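Local coordinates for protein geranyltranstransferase (Campylobacter jejuni, PDB 3NPK) that probably catalyses the condensation of geranyl diphosphate with isopentenyl diphosphate, giving farnesyl diphosphate and releasing pyrophosphate, at residues H24-F27 with N28-A32; K99-D102 with E103-I107; N114-A117 with F118-L121. All coordinates share one frame; numbering follows the deposited sequence.

Contact 1: residues H24-F27 with N28-A32; sequences HPFF and NEALA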
loop_
_atom_site.group_PDB
_atom_site.type_symbol
_atom_site.label_atom_id
_atom_site.label_comp_id
_atom_site.label_asym_id
_atom_site.label_seq_id
_atom_site.Cartn_x
_atom_site.Cartn_y
_atom_site.Cartn_z
ATOM N N HIS A 24 -21.764 3.379 4.241
ATOM C CA HIS A 24 -21.545 3.408 2.793
ATOM C C HIS A 24 -22.306 2.232 2.163
ATOM O O HIS A 24 -22.138 1.099 2.586
ATOM C CB HIS A 24 -20.052 3.289 2.471
ATOM C CG HIS A 24 -19.716 3.620 1.049
ATOM N ND1 HIS A 24 -20.178 2.881 -0.018
ATOM C CD2 HIS A 24 -18.944 4.600 0.522
ATOM C CE1 HIS A 24 -19.721 3.403 -1.144
ATOM N NE2 HIS A 24 -18.968 4.445 -0.843
ATOM N N PRO A 25 -23.156 2.496 1.152
ATOM C CA PRO A 25 -24.030 1.414 0.670
ATOM C C PRO A 25 -23.333 0.286 -0.090
ATOM O O PRO A 25 -23.939 -0.784 -0.228
ATOM C CB PRO A 25 -25.022 2.151 -0.254
ATOM C CG PRO A 25 -24.228 3.325 -0.737
ATOM C CD PRO A 25 -23.452 3.772 0.488
ATOM N N PHE A 26 -22.102 0.487 -0.573
ATOM C CA PHE A 26 -21.505 -0.555 -1.410
ATOM C C PHE A 26 -20.006 -0.750 -1.299
ATOM O O PHE A 26 -19.461 -1.601 -2.000
ATOM C CB PHE A 26 -21.881 -0.374 -2.897
ATOM C CG PHE A 26 -21.383 0.910 -3.519
ATOM C CD1 PHE A 26 -20.035 1.097 -3.813
ATOM C CD2 PHE A 26 -22.274 1.925 -3.831
ATOM C CE1 PHE A 26 -19.592 2.281 -4.394
ATOM C CE2 PHE A 26 -21.835 3.098 -4.421
ATOM C CZ PHE A 26 -20.497 3.284 -4.687
ATOM N N PHE A 27 -19.331 -0.006 -0.423
ATOM C CA PHE A 27 -17.880 -0.131 -0.406
ATOM C C PHE A 27 -17.439 -1.568 -0.120
ATOM O O PHE A 27 -16.510 -2.063 -0.754
ATOM C CB PHE A 27 -17.209 0.862 0.547
ATOM C CG PHE A 27 -15.772 1.126 0.194
ATOM C CD1 PHE A 27 -15.454 1.951 -0.883
ATOM C CD2 PHE A 27 -14.738 0.534 0.907
ATOM C CE1 PHE A 27 -14.128 2.188 -1.245
ATOM C CE2 PHE A 27 -13.402 0.763 0.546
ATOM C CZ PHE A 27 -13.100 1.592 -0.524
ATOM N N ASN A 28 -18.088 -2.248 0.825
ATOM C CA ASN A 28 -17.716 -3.638 1.088
ATOM C C ASN A 28 -17.912 -4.555 -0.107
ATOM O O ASN A 28 -17.068 -5.401 -0.395
ATOM C CB ASN A 28 -18.449 -4.202 2.308
ATOM C CG ASN A 28 -17.976 -3.587 3.605
ATOM O OD1 ASN A 28 -16.837 -3.136 3.716
ATOM N ND2 ASN A 28 -18.861 -3.552 4.600
ATOM N N GLU A 29 -19.043 -4.408 -0.782
ATOM C CA GLU A 29 -19.299 -5.197 -1.975
ATOM C C GLU A 29 -18.252 -4.905 -3.054
ATOM O O GLU A 29 -17.769 -5.822 -3.730
ATOM C CB GLU A 29 -20.718 -4.919 -2.492
ATOM C CG GLU A 29 -21.796 -5.594 -1.656
ATOM C CD GLU A 29 -22.226 -4.800 -0.426
ATOM O OE1 GLU A 29 -21.675 -3.713 -0.166
ATOM O OE2 GLU A 29 -23.144 -5.274 0.295
ATOM N N ALA A 30 -17.883 -3.634 -3.197
ATOM C CA ALA A 30 -16.882 -3.254 -4.190
ATOM C C ALA A 30 -15.498 -3.826 -3.843
ATOM O O ALA A 30 -14.755 -4.242 -4.730
ATOM C CB ALA A 30 -16.817 -1.749 -4.294
ATOM N N LEU A 31 -15.164 -3.843 -2.557
ATOM C CA LEU A 31 -13.916 -4.465 -2.088
ATOM C C LEU A 31 -13.859 -5.941 -2.456
ATOM O O LEU A 31 -12.810 -6.460 -2.855
ATOM C CB LEU A 31 -13.784 -4.327 -0.558
ATOM C CG LEU A 31 -13.283 -3.003 0.043
ATOM C CD1 LEU A 31 -13.579 -2.913 1.540
ATOM C CD2 LEU A 31 -11.774 -2.822 -0.216
ATOM N N ALA A 32 -14.981 -6.632 -2.285
ATOM C CA ALA A 32 -15.028 -8.080 -2.484
ATOM C C ALA A 32 -15.119 -8.481 -3.953
ATOM O O ALA A 32 -14.683 -9.550 -4.332
ATOM C CB ALA A 32 -16.212 -8.673 -1.719
HETATM O O HOH W 1 -20.236 -0.985 2.600
#

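Contact 2: residues K99-D102 with E103-I107; sequences KSYD and ETTAI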
loop_
_atom_site.group_PDB
_atom_site.type_symbol
_atom_site.label_atom_id
_atom_site.label_comp_id
_atom_site.label_asym_id
_atom_site.label_seq_id
_atom_site.Cartn_x
_atom_site.Cartn_y
_atom_site.Cartn_z
ATOM N N LYS A 99 -16.783 0.761 -14.002
ATOM C CA LYS A 99 -18.027 0.660 -14.773
ATOM C C LYS A 99 -19.216 0.301 -13.882
ATOM O O LYS A 99 -20.301 0.866 -14.033
ATOM C CB LYS A 99 -17.879 -0.382 -15.880
ATOM C CG LYS A 99 -16.723 -0.113 -16.855
ATOM C CD LYS A 99 -16.960 1.131 -17.682
ATOM C CE LYS A 99 -18.226 0.980 -18.514
ATOM N NZ LYS A 99 -18.409 2.097 -19.486
ATOM N N SER A 100 -19.029 -0.644 -12.963
ATOM C CA SER A 100 -20.115 -1.046 -12.066
ATOM C C SER A 100 -20.441 0.013 -11.033
ATOM O O SER A 100 -21.609 0.179 -10.652
ATOM C CB SER A 100 -19.780 -2.346 -11.346
ATOM O OG SER A 100 -19.917 -3.441 -12.227
ATOM N N TYR A 101 -19.408 0.703 -10.558
ATOM C CA TYR A 101 -19.561 1.742 -9.550
ATOM C C TYR A 101 -19.187 3.101 -10.128
ATOM O O TYR A 101 -20.009 3.737 -10.791
ATOM C CB TYR A 101 -18.771 1.379 -8.293
ATOM C CG TYR A 101 -19.322 0.130 -7.659
ATOM C CD1 TYR A 101 -18.671 -1.093 -7.785
ATOM C CD2 TYR A 101 -20.523 0.166 -6.956
ATOM C CE1 TYR A 101 -19.200 -2.247 -7.214
ATOM C CE2 TYR A 101 -21.056 -0.968 -6.384
ATOM C CZ TYR A 101 -20.396 -2.174 -6.514
ATOM O OH TYR A 101 -20.944 -3.307 -5.936
ATOM N N ASP A 102 -17.957 3.534 -9.910
ATOM C CA ASP A 102 -17.448 4.759 -10.510
ATOM C C ASP A 102 -15.929 4.788 -10.357
ATOM O O ASP A 102 -15.357 3.919 -9.707
ATOM C CB ASP A 102 -18.103 6.009 -9.889
ATOM C CG ASP A 102 -18.059 6.020 -8.366
ATOM O OD1 ASP A 102 -17.035 5.650 -7.796
ATOM O OD2 ASP A 102 -19.053 6.417 -7.725
ATOM N N GLU A 103 -15.272 5.766 -10.966
ATOM C CA GLU A 103 -13.811 5.785 -10.936
ATOM C C GLU A 103 -13.302 5.976 -9.529
ATOM O O GLU A 103 -12.299 5.383 -9.153
ATOM C CB GLU A 103 -13.267 6.894 -11.829
ATOM C CG GLU A 103 -13.330 6.545 -13.297
ATOM C CD GLU A 103 -12.784 7.648 -14.164
ATOM O OE1 GLU A 103 -12.053 8.519 -13.642
ATOM O OE2 GLU A 103 -13.106 7.649 -15.369
ATOM N N THR A 104 -13.977 6.826 -8.764
ATOM C CA THR A 104 -13.564 7.069 -7.387
ATOM C C THR A 104 -13.513 5.758 -6.606
ATOM O O THR A 104 -12.532 5.464 -5.910
ATOM C CB THR A 104 -14.516 8.044 -6.685
ATOM O OG1 THR A 104 -14.377 9.340 -7.285
ATOM C CG2 THR A 104 -14.191 8.105 -5.190
ATOM N N THR A 105 -14.562 4.953 -6.733
ATOM C CA THR A 105 -14.613 3.672 -6.031
ATOM C C THR A 105 -13.471 2.751 -6.479
ATOM O O THR A 105 -12.823 2.104 -5.657
ATOM C CB THR A 105 -15.971 2.992 -6.252
ATOM O OG1 THR A 105 -16.997 3.832 -5.704
ATOM C CG2 THR A 105 -16.054 1.615 -5.567
ATOM N N ALA A 106 -13.222 2.690 -7.783
ATOM C CA ALA A 106 -12.145 1.836 -8.288
ATOM C C ALA A 106 -10.794 2.293 -7.714
ATOM O O ALA A 106 -9.973 1.468 -7.255
ATOM C CB ALA A 106 -12.119 1.853 -9.818
ATOM N N ILE A 107 -10.547 3.603 -7.744
ATOM C CA ILE A 107 -9.277 4.105 -7.210
ATOM C C ILE A 107 -9.144 3.731 -5.731
ATOM O O ILE A 107 -8.125 3.160 -5.300
ATOM C CB ILE A 107 -9.157 5.625 -7.357
ATOM C CG1 ILE A 107 -9.051 6.005 -8.832
ATOM C CG2 ILE A 107 -7.923 6.134 -6.581
ATOM C CD1 ILE A 107 -9.429 7.451 -9.109
#

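Contact 3: residues N114-A117 with F118-L121; sequences NTEA and FLVL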
loop_
_atom_site.group_PDB
_atom_site.type_symbol
_atom_site.label_atom_id
_atom_site.label_comp_id
_atom_site.label_asym_id
_atom_site.label_seq_id
_atom_site.Cartn_x
_atom_site.Cartn_y
_atom_site.Cartn_z
ATOM N N ASN A 114 -4.150 -2.375 -1.484
ATOM C CA ASN A 114 -2.705 -2.178 -1.373
ATOM C C ASN A 114 -2.349 -2.132 0.117
ATOM O O ASN A 114 -1.537 -2.918 0.611
ATOM C CB ASN A 114 -2.358 -0.864 -2.096
ATOM C CG ASN A 114 -0.861 -0.583 -2.201
ATOM O OD1 ASN A 114 -0.021 -1.320 -1.665
ATOM N ND2 ASN A 114 -0.521 0.487 -2.934
ATOM N N THR A 115 -2.990 -1.232 0.855
ATOM C CA THR A 115 -2.697 -1.103 2.291
ATOM C C THR A 115 -3.098 -2.355 3.065
ATOM O O THR A 115 -2.387 -2.787 3.985
ATOM C CB THR A 115 -3.408 0.128 2.862
ATOM O OG1 THR A 115 -3.001 1.271 2.103
ATOM C CG2 THR A 115 -3.062 0.356 4.332
ATOM N N GLU A 116 -4.216 -2.957 2.688
ATOM C CA GLU A 116 -4.720 -4.105 3.446
ATOM C C GLU A 116 -3.799 -5.322 3.330
ATOM O O GLU A 116 -3.758 -6.164 4.233
ATOM C CB GLU A 116 -6.133 -4.471 2.998
ATOM C CG GLU A 116 -6.903 -5.323 3.995
ATOM C CD GLU A 116 -7.367 -4.574 5.244
ATOM O OE1 GLU A 116 -7.087 -3.364 5.402
ATOM O OE2 GLU A 116 -8.024 -5.221 6.088
ATOM N N ALA A 117 -3.051 -5.411 2.236
ATOM C CA ALA A 117 -2.109 -6.514 2.086
ATOM C C ALA A 117 -1.137 -6.495 3.266
ATOM O O ALA A 117 -0.783 -7.544 3.825
ATOM C CB ALA A 117 -1.342 -6.400 0.771
ATOM N N PHE A 118 -0.712 -5.291 3.643
ATOM C CA PHE A 118 0.216 -5.157 4.755
ATOM C C PHE A 118 -0.428 -5.381 6.116
ATOM O O PHE A 118 0.216 -5.921 7.022
ATOM C CB PHE A 118 1.003 -3.855 4.638
ATOM C CG PHE A 118 1.812 -3.825 3.397
ATOM C CD1 PHE A 118 2.956 -4.588 3.317
ATOM C CD2 PHE A 118 1.359 -3.176 2.247
ATOM C CE1 PHE A 118 3.694 -4.637 2.142
ATOM C CE2 PHE A 118 2.079 -3.236 1.068
ATOM C CZ PHE A 118 3.241 -3.976 1.009
ATOM N N LEU A 119 -1.685 -4.973 6.270
ATOM C CA LEU A 119 -2.409 -5.292 7.498
ATOM C C LEU A 119 -2.519 -6.808 7.674
ATOM O O LEU A 119 -2.230 -7.342 8.744
ATOM C CB LEU A 119 -3.803 -4.650 7.507
ATOM C CG LEU A 119 -4.575 -4.772 8.826
ATOM C CD1 LEU A 119 -3.801 -4.121 9.981
ATOM C CD2 LEU A 119 -5.938 -4.121 8.683
ATOM N N VAL A 120 -2.926 -7.499 6.617
ATOM C CA VAL A 120 -3.086 -8.950 6.679
ATOM C C VAL A 120 -1.747 -9.626 6.957
ATOM O O VAL A 120 -1.650 -10.530 7.796
ATOM C CB VAL A 120 -3.724 -9.501 5.383
ATOM C CG1 VAL A 120 -3.558 -11.024 5.300
ATOM C CG2 VAL A 120 -5.187 -9.093 5.323
ATOM N N LEU A 121 -0.694 -9.182 6.276
ATOM C CA LEU A 121 0.612 -9.806 6.489
ATOM C C LEU A 121 1.060 -9.601 7.938
ATOM O O LEU A 121 1.574 -10.535 8.590
ATOM C CB LEU A 121 1.637 -9.186 5.544
ATOM C CG LEU A 121 2.441 -10.141 4.692
ATOM C CD1 LEU A 121 3.448 -9.367 3.810
ATOM C CD2 LEU A 121 3.072 -11.175 5.582
#

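Contact 1: residues H24-F27 with N28-A32
N28 follows directly on F27, its CB 3.7 Å from F27 C. A water accepts from N28 N and donates to H24 O, 2.8 Å from the latter. N28 is in the first turn of its helix, where its NH has no preceding helical carbonyl to meet, and the water fills that role; its side-chain OD1 turns back to V20 N. E29 follows with a chain bent at chi2 (85°), which folds the carboxylate back over the helix start until OE1 lies 3.4 Å from F26 CA. A30 N then makes the first helical bond, to the N-cap carbonyl F26 O at 2.8 Å, with the donor nearly in line with the C=O bond. The methyl of A30 meets the F26 ring at its edge, CB to CD1 4.3 Å. That ring is covered on one face by the H24 imidazole, whose CE1 stands 3.4 Å above its centre, while H24 ND1 takes F26 N in the imidazole plane at 3.1 Å, fixing the turn before the helix. L31 N repeats the helical bond to F27 O. Its side chain crosses that of F27 at a slant, CD1 reaching F27 CD2 at 3.7 Å; F27 has CG anti to its backbone N (chi1 -157°), which swings the ring along the helix toward the leucine. This start of helix 27-37 lies against helix 103-122, with F26 and A30 on T105, A30 on V109 and L31 on A112, and F26 stacks with Y101. The second subunit packs on the same start, A152 on H24 and F27, F156 on H24, P25 and F26.

Contact 2: residues K99-D102 with E103-I107
D102 OD1 is gripped twice by T105, at 2.8 Å from T105 N and at 2.8 Å from T105 OG1. The amide comes nearly along the C-O axis of the carboxylate with an N-H...O angle of 159°, whereas the hydroxyl donates from above the carboxylate plane, 39° out of it. D102 is the N-cap of helix 103-122, and its chi1 of 51° sets CG between the backbone N and the carbonyl carbon, bringing OD1 over the first turn. Its own carbonyl begins the regular pattern, D102 O accepting A106 N at 3.1 Å. T105 has OG1 beside its backbone N and CG2 beside its carbonyl carbon, so one branch serves the aspartate while the methyl is left for Y101: CG2 lies 3.9 Å from Y101 CB, and the two side chains pass at a slant. Beyond this, the Y101 side chain reaches helix 27-37, touching E29, A30 and L33. E103 rests on P83 and on A84 of the second subunit. A carboxylate here would be expected to interact favourably with the positive end of the helix dipole, which, with two donors on one oxygen, probably stabilises its ionised form.

Contact 3: residues N114-A117 with F118-L121
F118 and N114 lie side by side on one flank of helix 103-122, pointing the same way. The ring edge takes the asparagine oxygen in its plane, N114 OD1 to F118 CE2 3.9 Å, with the amide and ring planes 49° apart. The backbone is nearer still: F118 CD2 sits 3.3 Å from N114 O, brought there by a CG placed beside the backbone N (chi1 -62°). Among apolar and mixed contacts, the E116 carboxylate lies alongside L119, and the methyl CD2 of the leucine is 3.5 Å from E116 OE2 and 3.6 Å from E116 OE1. The glutamate reaches it by a bend at chi2 (73°). V120 CG2 rests against its own turn, 3.4 Å from E116 O, and L121 CB does the same with A117 O. The main-chain bonds are helical: V120 N to E116 O at 2.9 Å is the straightest, L121 N to A117 O is as short, and T115 O receives L119 N at 3.2 Å together with a weak, strongly bent bond from F118 N. The polar ends of N114 and T115 bond across to the second subunit: N114 OD1 is hydrogen-bonded to T115 OG1 of that chain, T115 OG1 is bonded to its N114 OD1 in return, and F118 stacks on F118 of the second subunit. On the remaining flanks, A117 and V120 pack on helix 59-80, through I72 and F71, and L121 sits among L134, I135 and L138 of helix 128-142. The reciprocal N114-T115 bonds and the F118-F118 stack are consistent with a two-fold dimer interface, as in the all-helical isoprenoid synthase fold to which polyprenyl synthetases belong.

How the contacts relate
Contacts 1 and 2 touch directly: their centres are 11 Å apart, and F26 CE1 reaches T105 OG1 at 3.3 Å, so the starts of helices 27-37 and 103-122 are packed together. Contact 3 lies farther along helix 103-122, its centre about 21 Å from that of contact 2 and about 18 Å from that of contact 1, touching neither. All three reach the second subunit. Toward the pyrophosphate pocket, helix 27-37 runs into the loop with G39 and K40, R43 follows on helix 42-54, and helix 59-80, packed on contact 3, carries H73; all four line it. P83, beside contact 2, belongs to what is probably the family's aspartate-rich motif.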